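Cycloalternan-forming enzyme (Listeria monocytogenes serovar 1/2a, PDB 5F7U) belongs to glycoside hydrolase family 31 and joins a TIM-barrel domain to several beta-rich domains, among them a family 6 carbohydrate-binding module. Local coordinates at residues 360-365 with 818-823; 692-697 with 770-775; 805-810 with 814-819. The protein carries 1 engineered substitution. All coordinates share one frame; numbering follows the deposited sequence. Where two conformers were deposited one is given.

Contact 1. Residues 360-365 with 818-823; sequences LPKWAF and NDLKSY. With MG (magnesium ion), chain I; MG (magnesium ion), chain K.
Leu820 spreads its two methyls over the first residues of the 3-10 turn 362-365: CD1 lies 3.6 Å from Trp363 CA and also touches Trp363 CB, while CD2 comes to 4.0 Å from Lys362 CE. A forked apolar side chain suits this place because each branch serves a different neighbour. Trp363 offers mainly its backbone and CB here; its indole runs away to give NE1 to Glu580 O. Lys362 plays two roles. Its CE rests against Leu820 CB and CD2, and a bend at chi3 (103°) carries NZ past the leucine into water. One water accepts from Lys362 NZ at 2.6 Å and donates to Leu820 O at 2.7 Å, bridging the segments. A second, held weakly by the ammonium, donates to Tyr823 OH at 2.7 Å and lies in the plane of that ring at its edge; the phenol also bonds to Asp842. The buried lysine end is thus met by water. Residues 819-822 form a type I turn, reinforced by an Asx turn in which Lys821 N reaches Asp819 OD1 from above the carboxylate plane. At the start of this turn Asp819 O binds one magnesium ion at 2.2 Å, with two of the ion's waters donating to Ser822 O, while Tyr823 O and Asp824 O share another magnesium ion. Segment 818-823 belongs to the loop between strands 801-806 and 825-830; segment 360-365 lies in the loop between helix 343-354 and strand 367-369 of the TIM barrel, with Lys362 resting on helix 702-715.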
# COMPACT_ATOMS: atom_id res chain seq x y z
N LEU A 360 1.76 0.32 14.91
CA LEU A 360 3.14 -0.04 15.26
C LEU A 360 3.79 1.09 16.04
O LEU A 360 3.35 2.23 15.93
CB LEU A 360 3.92 -0.29 13.96
CG LEU A 360 3.44 -1.47 13.10
CD1 LEU A 360 4.32 -1.56 11.87
CD2 LEU A 360 3.43 -2.82 13.84
N PRO A 361 4.85 0.79 16.83
CA PRO A 361 5.58 1.88 17.50
C PRO A 361 6.18 2.87 16.54
O PRO A 361 6.42 2.54 15.37
CB PRO A 361 6.68 1.18 18.30
CG PRO A 361 6.63 -0.24 17.96
CD PRO A 361 5.43 -0.54 17.13
N LYS A 362 6.40 4.09 17.03
CA LYS A 362 6.95 5.15 16.20
C LYS A 362 8.27 4.80 15.52
O LYS A 362 8.53 5.24 14.41
CB LYS A 362 7.12 6.42 17.03
CG LYS A 362 7.40 7.65 16.16
CD LYS A 362 6.91 8.89 16.88
CE LYS A 362 7.99 9.67 17.51
NZ LYS A 362 7.22 10.79 18.19
N TRP A 363 9.10 3.98 16.17
CA TRP A 363 10.37 3.60 15.56
C TRP A 363 10.24 2.91 14.21
O TRP A 363 11.14 3.03 13.37
CB TRP A 363 11.25 2.78 16.50
CG TRP A 363 10.88 1.32 16.71
CD1 TRP A 363 10.18 0.79 17.77
CD2 TRP A 363 11.24 0.20 15.86
NE1 TRP A 363 10.06 -0.57 17.62
CE2 TRP A 363 10.71 -0.96 16.48
CE3 TRP A 363 11.96 0.08 14.66
CZ2 TRP A 363 10.88 -2.25 15.92
CZ3 TRP A 363 12.12 -1.20 14.10
CH2 TRP A 363 11.58 -2.35 14.74
N ALA A 364 9.12 2.23 13.98
CA ALA A 364 8.88 1.60 12.70
C ALA A 364 8.81 2.61 11.54
O ALA A 364 9.00 2.23 10.38
CB ALA A 364 7.63 0.74 12.76
N PHE A 365 8.57 3.88 11.87
CA PHE A 365 8.39 4.95 10.86
C PHE A 365 9.61 5.82 10.58
O PHE A 365 9.53 6.79 9.81
CB PHE A 365 7.13 5.76 11.22
CG PHE A 365 5.91 4.90 11.20
CD1 PHE A 365 5.29 4.61 9.98
CD2 PHE A 365 5.46 4.27 12.36
CE1 PHE A 365 4.21 3.73 9.92
CE2 PHE A 365 4.39 3.40 12.32
CZ PHE A 365 3.75 3.13 11.10
N ASN A 818 17.14 11.06 16.39
CA ASN A 818 16.21 9.94 16.47
C ASN A 818 15.74 9.62 17.88
O ASN A 818 15.30 8.50 18.14
CB ASN A 818 16.78 8.68 15.76
CG ASN A 818 18.02 8.12 16.44
OD1 ASN A 818 18.48 8.63 17.48
ND2 ASN A 818 18.57 7.06 15.87
N ASP A 819 15.83 10.58 18.81
CA ASP A 819 15.37 10.30 20.18
C ASP A 819 13.87 10.52 20.18
O ASP A 819 13.41 11.66 20.17
CB ASP A 819 16.08 11.15 21.26
CG ASP A 819 15.43 11.02 22.66
OD1 ASP A 819 14.70 10.04 22.94
OD2 ASP A 819 15.69 11.91 23.51
N LEU A 820 13.14 9.41 20.20
CA LEU A 820 11.69 9.43 20.08
C LEU A 820 10.95 9.68 21.40
O LEU A 820 9.71 9.61 21.42
CB LEU A 820 11.21 8.13 19.42
CG LEU A 820 11.96 7.70 18.15
CD1 LEU A 820 11.42 6.36 17.69
CD2 LEU A 820 11.87 8.72 17.03
N LYS A 821 11.70 9.99 22.46
CA LYS A 821 11.12 10.25 23.79
C LYS A 821 10.77 11.72 24.02
O LYS A 821 10.15 12.05 25.04
CB LYS A 821 12.06 9.76 24.91
CG LYS A 821 12.20 8.25 25.03
CD LYS A 821 12.72 7.87 26.42
CE LYS A 821 12.96 6.38 26.58
NZ LYS A 821 11.73 5.54 26.35
N SER A 822 11.20 12.59 23.11
CA SER A 822 10.96 14.04 23.24
C SER A 822 10.96 14.73 21.89
O SER A 822 11.48 14.19 20.91
CB SER A 822 12.02 14.69 24.14
OG SER A 822 13.30 14.62 23.52
N TYR A 823 10.36 15.92 21.83
CA TYR A 823 10.49 16.77 20.66
C TYR A 823 11.60 17.77 20.91
O TYR A 823 11.93 18.08 22.07
CB TYR A 823 9.20 17.57 20.38
CG TYR A 823 7.94 16.71 20.29
CD1 TYR A 823 7.75 15.82 19.23
CD2 TYR A 823 6.95 16.80 21.28
CE1 TYR A 823 6.59 15.04 19.16
CE2 TYR A 823 5.80 16.02 21.21
CZ TYR A 823 5.62 15.15 20.14
OH TYR A 823 4.50 14.35 20.07
MG MG I . 12.75 13.23 18.83
MG MG K . 11.71 20.00 23.11
O HOH W 1 4.38 12.29 18.27
O HOH W 2 7.20 9.51 20.49
O HOH W 3 13.54 15.29 18.78
O HOH W 4 10.37 12.49 18.75
O HOH W 5 13.21 12.47 16.55
O HOH W 6 9.60 20.03 23.36
O HOH W 7 11.40 22.25 24.35

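Contact 2. Residues 692-697 with 770-775. With GLC (alpha-D-glucopyranose), chain B.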
# COMPACT_ATOMS: atom_id res chain seq x y z
N GLN A 692 20.44 13.19 3.35
CA GLN A 692 20.23 13.87 4.64
C GLN A 692 19.04 14.81 4.59
O GLN A 692 18.20 14.79 5.51
CB GLN A 692 21.49 14.64 5.04
CG GLN A 692 22.64 13.74 5.46
CD GLN A 692 23.94 14.51 5.60
OE1 GLN A 692 24.08 15.61 5.07
NE2 GLN A 692 24.91 13.93 6.33
N LYS A 693 18.92 15.60 3.52
CA LYS A 693 17.78 16.53 3.40
C LYS A 693 16.47 15.76 3.54
O LYS A 693 15.61 16.16 4.32
CB LYS A 693 17.82 17.30 2.09
CG LYS A 693 16.60 18.20 1.88
CD LYS A 693 16.74 19.15 0.69
CE LYS A 693 16.45 18.45 -0.64
NZ LYS A 693 16.20 19.42 -1.75
N TYR A 694 16.33 14.68 2.79
CA TYR A 694 15.09 13.91 2.80
C TYR A 694 14.86 13.14 4.09
O TYR A 694 13.74 13.15 4.62
CB TYR A 694 14.95 13.04 1.54
CG TYR A 694 14.64 13.95 0.40
CD1 TYR A 694 13.40 14.59 0.31
CD2 TYR A 694 15.62 14.27 -0.54
CE1 TYR A 694 13.13 15.50 -0.70
CE2 TYR A 694 15.36 15.19 -1.56
CZ TYR A 694 14.12 15.79 -1.63
OH TYR A 694 13.85 16.71 -2.63
N LEU A 695 15.89 12.48 4.61
CA LEU A 695 15.75 11.81 5.90
C LEU A 695 15.41 12.81 7.02
O LEU A 695 14.53 12.53 7.85
CB LEU A 695 17.00 11.00 6.27
CG LEU A 695 16.96 10.33 7.66
CD1 LEU A 695 15.75 9.41 7.84
CD2 LEU A 695 18.27 9.59 7.93
N TYR A 696 16.10 13.95 7.06
CA TYR A 696 15.80 14.95 8.10
C TYR A 696 14.40 15.50 7.94
O TYR A 696 13.69 15.70 8.93
CB TYR A 696 16.82 16.09 8.15
CG TYR A 696 18.28 15.67 8.32
CD1 TYR A 696 18.64 14.41 8.85
CD2 TYR A 696 19.30 16.57 8.00
CE1 TYR A 696 19.98 14.05 8.99
CE2 TYR A 696 20.64 16.22 8.14
CZ TYR A 696 20.97 14.97 8.63
OH TYR A 696 22.30 14.65 8.75
N THR A 697 13.99 15.74 6.69
CA THR A 697 12.60 16.17 6.44
C THR A 697 11.59 15.16 7.00
O THR A 697 10.61 15.56 7.65
CB THR A 697 12.34 16.48 4.94
OG1 THR A 697 13.19 17.56 4.55
CG2 THR A 697 10.90 16.92 4.72
N ASP A 770 3.27 24.85 -2.09
CA ASP A 770 4.57 24.17 -2.09
C ASP A 770 5.15 24.24 -0.69
O ASP A 770 5.38 25.33 -0.16
CB ASP A 770 5.45 24.91 -3.11
CG ASP A 770 6.81 24.28 -3.32
OD1 ASP A 770 7.43 23.80 -2.34
OD2 ASP A 770 7.28 24.32 -4.48
N ILE A 771 5.38 23.09 -0.05
CA ILE A 771 5.83 23.10 1.36
C ILE A 771 7.26 23.59 1.57
O ILE A 771 7.64 23.91 2.70
CB ILE A 771 5.60 21.75 2.09
CG1 ILE A 771 6.55 20.66 1.56
CG2 ILE A 771 4.13 21.33 1.95
CD1 ILE A 771 6.63 19.42 2.44
N TRP A 772 8.05 23.64 0.50
CA TRP A 772 9.47 23.96 0.59
C TRP A 772 9.71 25.46 0.52
O TRP A 772 10.71 25.94 1.05
CB TRP A 772 10.23 23.31 -0.57
CG TRP A 772 10.01 21.84 -0.68
CD1 TRP A 772 9.25 21.18 -1.61
CD2 TRP A 772 10.59 20.83 0.16
NE1 TRP A 772 9.30 19.82 -1.39
CE2 TRP A 772 10.12 19.57 -0.32
CE3 TRP A 772 11.46 20.87 1.26
CZ2 TRP A 772 10.50 18.36 0.27
CZ3 TRP A 772 11.84 19.64 1.86
CH2 TRP A 772 11.36 18.41 1.36
N ASN A 773 8.81 26.19 -0.16
CA ASN A 773 9.08 27.58 -0.54
C ASN A 773 7.88 28.55 -0.51
O ASN A 773 8.05 29.76 -0.73
CB ASN A 773 9.80 27.63 -1.91
CG ASN A 773 8.96 27.03 -3.05
OD1 ASN A 773 7.74 27.18 -3.12
ND2 ASN A 773 9.64 26.29 -3.95
N GLY A 774 6.67 28.04 -0.25
CA GLY A 774 5.49 28.90 -0.21
C GLY A 774 4.88 29.29 -1.55
O GLY A 774 4.04 30.20 -1.61
N GLY A 775 5.30 28.63 -2.64
CA GLY A 775 4.67 28.85 -3.95
C GLY A 775 3.21 28.42 -3.90
O GLY A 775 2.88 27.33 -3.45
C1 GLC B . 10.09 25.68 -7.63
C2 GLC B . 9.75 24.87 -8.88
C3 GLC B . 8.68 25.61 -9.69
C4 GLC B . 7.47 25.96 -8.82
C5 GLC B . 7.94 26.80 -7.61
C6 GLC B . 6.84 27.20 -6.63
O2 GLC B . 10.94 24.69 -9.66
O3 GLC B . 8.31 24.84 -10.85
O4 GLC B . 6.49 26.68 -9.56
O5 GLC B . 8.90 26.01 -6.89
O6 GLC B . 6.17 26.03 -6.16
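Thr697 meets the rim of the Trp772 indole with every atom of its side chain. CB stands 4.2 Å from Trp772 CH2, the methyl CG2 closes to 3.7 Å from that same CH2, and the hydroxyl OG1 lies in the plane of the indole, 3.7 Å from Trp772 CZ3, so that its oxygen faces the weakly positive C-H edge. The hydroxyl is placed beside the backbone N (chi1 -62°), which lets Thr697 OG1 donate to Lys693 O at 2.8 Å one turn back. Thr697 N also reaches this carbonyl, from the opposite face of its plane; the OG1 bond holds the hydroxyl against the helix, and the carbonyl is gripped twice. Tyr694 comes in obliquely, its CE1 4.0 Å from Trp772 CH2 with the ring planes at 82°; its OH and Lys693 NZ both go to Asp790 O. Trp772 reaches from its loop to the helix with its benzo edge, its NE1 turned to a weak bond with Leu792 O. Two domains meet here: helix 687-700 comes from the TIM-barrel domain, and 770-775 is the hairpin loop joining strands 767-770 and 776-778 of the C-terminal domain. Two Asx turns shape that loop, Asp770 OD1 accepting from Trp772 N and Asn773 OD1 from Gly775 N. The remaining arms of the same side chains hold alpha-D-glucopyranose, whose O6 donates to Asp770 OD2 at 2.6 Å while Asn773 ND2 donates to its O5 at 3.0 Å. Gly775, with no side chain to intervene, lets the sugar C6 approach its CA to 3.8 Å.

Contact 3. Residues 805-810 with 814-819; sequences NMTDGY and QNVGND. With MG (magnesium ion), chain I.
Gln814 OE1 is the polar atom on which the turn after strand 801-806 converges: Thr807 OG1 stands 3.1 Å from it, Gln811 N donates to it, and a water that accepts from Thr807 N donates to Gln814 OE1 at 3.0 Å. A long amide suits this position, since its other arm, NE2, shares a second water with Gly809 O. Thr807 crosses the glutamine at about a right angle and opens an ST turn, with Gly809 N bonded to Thr807 OG1 at 2.9 Å inside the type I turn 807-810 that follows strand 801-806. Gly809 leaves the room that the glutamine carbonyl occupies. Beyond it, Val816 wedges its branches against the end of the strand: CG1 presses on Asn805 O at 3.3 Å and also meets the Thr807 methyl, while CG2 sits 3.6 Å from Asn805 ND2. Held from its far end by Asp824 N at OD1, the Asn805 amide donates through ND2 to a magnesium-bound water at 2.8 Å. Asn815 turns the chain by accepting Gly817 N at OD1, an Asx turn ending at a glycine whose positive phi (80°) suits it. Gly817 O then takes a bond from another water of the magnesium ion.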
# COMPACT_ATOMS: atom_id res chain seq x y z
N ASN A 805 8.46 18.30 14.07
CA ASN A 805 9.50 18.35 15.09
C ASN A 805 10.69 19.06 14.45
O ASN A 805 11.35 18.49 13.59
CB ASN A 805 9.87 16.93 15.54
CG ASN A 805 10.87 16.94 16.67
OD1 ASN A 805 10.98 17.92 17.40
ND2 ASN A 805 11.60 15.84 16.83
N MET A 806 10.93 20.31 14.87
CA MET A 806 11.93 21.19 14.22
C MET A 806 13.09 21.51 15.14
O MET A 806 12.96 21.46 16.37
CB MET A 806 11.27 22.51 13.78
CG MET A 806 10.07 22.36 12.85
SD MET A 806 10.46 21.61 11.26
CE MET A 806 10.37 23.04 10.19
N THR A 807 14.23 21.87 14.55
CA THR A 807 15.37 22.41 15.30
C THR A 807 15.12 23.91 15.54
O THR A 807 14.14 24.46 15.05
CB THR A 807 16.69 22.29 14.52
OG1 THR A 807 16.65 23.17 13.39
CG2 THR A 807 16.93 20.85 14.07
N ASP A 808 16.04 24.57 16.25
CA ASP A 808 15.99 26.03 16.36
C ASP A 808 16.13 26.77 15.02
O ASP A 808 15.95 27.99 14.96
CB ASP A 808 17.06 26.53 17.33
CG ASP A 808 16.68 26.32 18.78
OD1 ASP A 808 15.58 25.81 19.07
OD2 ASP A 808 17.49 26.69 19.65
N GLY A 809 16.51 26.05 13.96
CA GLY A 809 16.59 26.61 12.62
C GLY A 809 15.23 26.75 11.95
O GLY A 809 15.04 27.58 11.06
N TYR A 810 14.27 25.92 12.37
CA TYR A 810 12.88 25.99 11.92
C TYR A 810 12.66 25.83 10.39
O TYR A 810 11.65 26.28 9.85
CB TYR A 810 12.22 27.29 12.45
CG TYR A 810 11.80 27.21 13.90
CD1 TYR A 810 10.65 26.49 14.26
CD2 TYR A 810 12.52 27.85 14.90
CE1 TYR A 810 10.24 26.42 15.59
CE2 TYR A 810 12.11 27.78 16.23
CZ TYR A 810 10.97 27.07 16.56
OH TYR A 810 10.57 27.01 17.88
N GLN A 814 16.27 19.86 8.51
CA GLN A 814 17.28 20.06 9.56
C GLN A 814 17.16 18.97 10.60
O GLN A 814 16.06 18.67 11.08
CB GLN A 814 17.14 21.46 10.18
CG GLN A 814 17.31 22.55 9.13
CD GLN A 814 17.15 23.94 9.67
OE1 GLN A 814 16.26 24.22 10.49
NE2 GLN A 814 18.01 24.85 9.21
N ASN A 815 18.30 18.37 10.95
CA ASN A 815 18.38 17.13 11.73
C ASN A 815 17.92 17.29 13.18
O ASN A 815 18.56 18.00 13.96
CB ASN A 815 19.83 16.62 11.68
CG ASN A 815 20.00 15.23 12.26
OD1 ASN A 815 19.03 14.54 12.57
ND2 ASN A 815 21.24 14.80 12.39
N VAL A 816 16.81 16.62 13.53
CA VAL A 816 16.34 16.56 14.93
C VAL A 816 16.73 15.27 15.66
O VAL A 816 16.35 15.05 16.82
CB VAL A 816 14.80 16.78 15.03
CG1 VAL A 816 14.45 18.20 14.66
CG2 VAL A 816 14.02 15.77 14.17
N GLY A 817 17.46 14.40 14.98
CA GLY A 817 17.98 13.18 15.60
C GLY A 817 16.89 12.13 15.66
O GLY A 817 15.83 12.28 15.04
N ASN A 818 17.14 11.06 16.39
CA ASN A 818 16.21 9.94 16.47
C ASN A 818 15.74 9.62 17.88
O ASN A 818 15.30 8.50 18.14
CB ASN A 818 16.78 8.68 15.76
CG ASN A 818 18.02 8.12 16.44
OD1 ASN A 818 18.48 8.63 17.48
ND2 ASN A 818 18.57 7.06 15.87
N ASP A 819 15.83 10.58 18.81
CA ASP A 819 15.37 10.30 20.18
C ASP A 819 13.87 10.52 20.18
O ASP A 819 13.41 11.66 20.17
CB ASP A 819 16.08 11.15 21.26
CG ASP A 819 15.43 11.02 22.66
OD1 ASP A 819 14.70 10.04 22.94
OD2 ASP A 819 15.69 11.91 23.51
MG MG I . 12.75 13.23 18.83
O HOH W 3 13.54 15.29 18.78
O HOH W 8 14.09 22.60 11.77
O HOH W 9 17.51 28.06 9.73
O HOH W 5 13.21 12.47 16.55
O HOH W 4 10.37 12.49 18.75

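Contacts 1 and 2 are buried, whereas contact 3 is only partly so; water bridges serve both contacts 1 and 3. These two end on the same loop, sharing Asn818 and Asp819 and the hydrated magnesium ion; their centres are 13 Å apart, and Tyr823 packs on Asn805. Contact 2 lies within the chain loop closed by contact 1 but does not touch it. It does meet contact 3, where Tyr696 packs on Asn815, so helix 687-700, one side of contact 2, also covers contact 3. The chemistry varies accordingly: aliphatic cover with a water-bridged lysine in contact 1, an indole edge beside a bound sugar in contact 2, amides, turns and a valine against a strand end in contact 3.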